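Local coordinates for protein periphilin-1 (Homo sapiens, PDB 6SWG) that probably acts in HUSH-complex gene silencing, its helical C-terminal domain assembling with a second copy of itself and with another protein, at residues Ile64-Ala67 with Leu68-Leu72. Sequence-based numbering, arbitrary orientation.
Sequences IQFA and LRQNL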
ATOM      1  N   ILE B  64      16.404  -5.483  -4.005  1.00 89.10           N
ATOM      2  CA  ILE B  64      14.995  -5.282  -3.731  1.00 86.12           C
ATOM      3  C   ILE B  64      14.209  -6.514  -4.126  1.00 87.84           C
ATOM      4  O   ILE B  64      13.422  -7.046  -3.325  1.00 88.77           O
ATOM      5  CB  ILE B  64      14.523  -4.041  -4.480  1.00 87.17           C
ATOM      6  CG1 ILE B  64      15.011  -2.789  -3.764  1.00 90.11           C
ATOM      7  CG2 ILE B  64      13.043  -3.959  -4.569  1.00 88.80           C
ATOM      8  CD1 ILE B  64      14.703  -1.470  -4.507  1.00 88.53           C
ATOM      9  N   GLN B  65      14.519  -7.084  -5.295  1.00 92.09           N
ATOM     10  CA  GLN B  65      13.834  -8.305  -5.699  1.00 99.26           C
ATOM     11  C   GLN B  65      14.008  -9.346  -4.624  1.00 93.31           C
ATOM     12  O   GLN B  65      13.046  -9.996  -4.193  1.00 92.89           O
ATOM     13  CB  GLN B  65      14.358  -8.810  -7.042  1.00117.54           C
ATOM     14  CG  GLN B  65      13.786  -8.117  -8.281  1.00131.14           C
ATOM     15  CD  GLN B  65      12.259  -8.299  -8.406  1.00140.56           C
ATOM     16  OE1 GLN B  65      11.718  -9.373  -8.126  1.00145.34           O
ATOM     17  NE2 GLN B  65      11.575  -7.265  -8.865  1.00141.55           N
ATOM     18  N   PHE B  66      15.224  -9.466  -4.114  1.00 92.70           N
ATOM     19  CA  PHE B  66      15.493 -10.497  -3.112  1.00 94.99           C
ATOM     20  C   PHE B  66      14.621 -10.289  -1.885  1.00 88.24           C
ATOM     21  O   PHE B  66      13.947 -11.201  -1.404  1.00 88.28           O
ATOM     22  CB  PHE B  66      16.974 -10.457  -2.747  1.00102.97           C
ATOM     23  CG  PHE B  66      17.322 -11.389  -1.668  1.00110.75           C
ATOM     24  CD1 PHE B  66      17.383 -10.943  -0.358  1.00112.47           C
ATOM     25  CD2 PHE B  66      17.537 -12.738  -1.950  1.00113.34           C
ATOM     26  CE1 PHE B  66      17.673 -11.830   0.666  1.00116.32           C
ATOM     27  CE2 PHE B  66      17.825 -13.638  -0.939  1.00116.24           C
ATOM     28  CZ  PHE B  66      17.887 -13.188   0.378  1.00117.48           C
ATOM     29  N   ALA B  67      14.602  -9.053  -1.392  1.00 87.26           N
ATOM     30  CA  ALA B  67      13.802  -8.734  -0.222  1.00 87.37           C
ATOM     31  C   ALA B  67      12.332  -8.954  -0.518  1.00 85.24           C
ATOM     32  O   ALA B  67      11.591  -9.454   0.332  1.00 85.57           O
ATOM     33  CB  ALA B  67      14.088  -7.293   0.198  1.00 87.87           C
ATOM     34  N   LEU B  68      11.915  -8.654  -1.747  1.00 83.25           N
ATOM     35  CA  LEU B  68      10.555  -8.958  -2.145  1.00 83.47           C
ATOM     36  C   LEU B  68      10.257 -10.434  -1.941  1.00 84.58           C
ATOM     37  O   LEU B  68       9.326 -10.808  -1.203  1.00 83.45           O
ATOM     38  CB  LEU B  68      10.369  -8.608  -3.608  1.00 83.26           C
ATOM     39  CG  LEU B  68       8.965  -8.978  -4.060  1.00 83.61           C
ATOM     40  CD1 LEU B  68       7.921  -8.321  -3.215  1.00 81.87           C
ATOM     41  CD2 LEU B  68       8.781  -8.446  -5.502  1.00 85.74           C
ATOM     42  N   ARG B  69      11.084 -11.285  -2.541  1.00 85.12           N
ATOM     43  CA  ARG B  69      10.834 -12.709  -2.432  1.00 91.26           C
ATOM     44  C   ARG B  69      10.748 -13.107  -0.973  1.00 89.93           C
ATOM     45  O   ARG B  69       9.797 -13.804  -0.562  1.00 90.75           O
ATOM     46  CB  ARG B  69      11.911 -13.475  -3.184  1.00 99.33           C
ATOM     47  CG  ARG B  69      11.957 -13.107  -4.690  1.00104.74           C
ATOM     48  CD  ARG B  69      12.773 -14.160  -5.516  1.00116.90           C
ATOM     49  NE  ARG B  69      12.162 -15.501  -5.535  1.00127.50           N
ATOM     50  CZ  ARG B  69      11.157 -15.879  -6.342  1.00135.39           C
ATOM     51  NH1 ARG B  69      10.634 -15.028  -7.233  1.00136.06           N
ATOM     52  NH2 ARG B  69      10.668 -17.121  -6.257  1.00139.31           N
ATOM     53  N   GLN B  70      11.640 -12.559  -0.144  1.00 94.72           N
ATOM     54  CA  GLN B  70      11.609 -12.948   1.261  1.00107.88           C
ATOM     55  C   GLN B  70      10.236 -12.644   1.846  1.00 97.68           C
ATOM     56  O   GLN B  70       9.528 -13.544   2.314  1.00 94.18           O
ATOM     57  CB  GLN B  70      12.711 -12.233   2.027  1.00135.52           C
ATOM     58  CG  GLN B  70      14.075 -12.540   1.476  1.00156.49           C
ATOM     59  CD  GLN B  70      14.365 -14.010   1.493  1.00172.92           C
ATOM     60  OE1 GLN B  70      14.103 -14.712   0.519  1.00176.46           O
ATOM     61  NE2 GLN B  70      14.873 -14.501   2.611  1.00179.42           N
ATOM     62  N   ASN B  71       9.779 -11.403   1.678  1.00 89.34           N
ATOM     63  CA  ASN B  71       8.493 -10.982   2.224  1.00 86.96           C
ATOM     64  C   ASN B  71       7.352 -11.846   1.684  1.00 83.00           C
ATOM     65  O   ASN B  71       6.537 -12.369   2.453  1.00 82.94           O
ATOM     66  CB  ASN B  71       8.284  -9.487   1.914  1.00 86.31           C
ATOM     67  CG  ASN B  71       9.057  -8.582   2.881  1.00 87.87           C
ATOM     68  OD1 ASN B  71       8.704  -8.505   4.043  1.00 90.49           O
ATOM     69  ND2 ASN B  71      10.110  -7.931   2.418  1.00 86.26           N
ATOM     70  N   LEU B  72       7.327 -12.092   0.374  1.00 83.41           N
ATOM     71  CA  LEU B  72       6.141 -12.760  -0.148  1.00 86.98           C
ATOM     72  C   LEU B  72       6.105 -14.193   0.358  1.00 86.96           C
ATOM     73  O   LEU B  72       5.017 -14.755   0.594  1.00 83.79           O
ATOM     74  CB  LEU B  72       6.108 -12.693  -1.678  1.00 90.06           C
ATOM     75  CG  LEU B  72       5.880 -11.251  -2.197  1.00 87.16           C
ATOM     76  CD1 LEU B  72       5.589 -11.351  -3.698  1.00 88.32           C
ATOM     77  CD2 LEU B  72       4.797 -10.442  -1.499  1.00 79.31           C
TER
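Four successive i to i+4 bonds join Ile64-Ala67 to Leu68-Leu72, with the amides of Leu68, Arg69, Gln70 and Asn71 donating in turn to the carbonyls of Ile64, Gln65, Phe66 and Ala67, as expected of an unbroken α-helix. Both segments belong to helix 61-93, the second arm of a helical hairpin, and illustrate how a short run of turns can serve several interfaces at once. Phe66 and Gln70 stack i to i+4: the ring and amide planes are only 14° apart, and the methylene CG of Gln70 lies over one face of the ring, 4.1 Å from its centroid, in a CH-pi contact displaced toward the rim. Phe66 reaches this position with CG anti to the backbone N (chi1 176°), while a bend at chi2 of Gln70 lays its amide carbon CD 3.8 Å from CZ of Phe66. On another side of the helix, Gln65 and Leu68 lie alongside each other and point the same way, OE1 of Gln65 coming 4.0 Å from CD2 of Leu68 while also making a weak hydrogen bond with the backbone of another protein's chain; the same pair packs on Ile54 and Phe46, respectively, of helix 23-56, the other arm of the hairpin. The CG of Arg69 rests 3.3 Å from Gln65 O before the chain, bent at chi3, turns outward, and NH1 forms a salt bridge with an acidic side chain of that other protein. Toward the second copy of periphilin-1, Ala67 packs on Leu53 of that subunit and Asn71 ND2 donates to its Met52 O. That amide also folds back on its own helix: Ala67 O, already bound by Asn71 N, also accepts a bent hydrogen bond from Asn71 ND2 at 3.0 Å, the donor lying 55° out of the carbonyl plane.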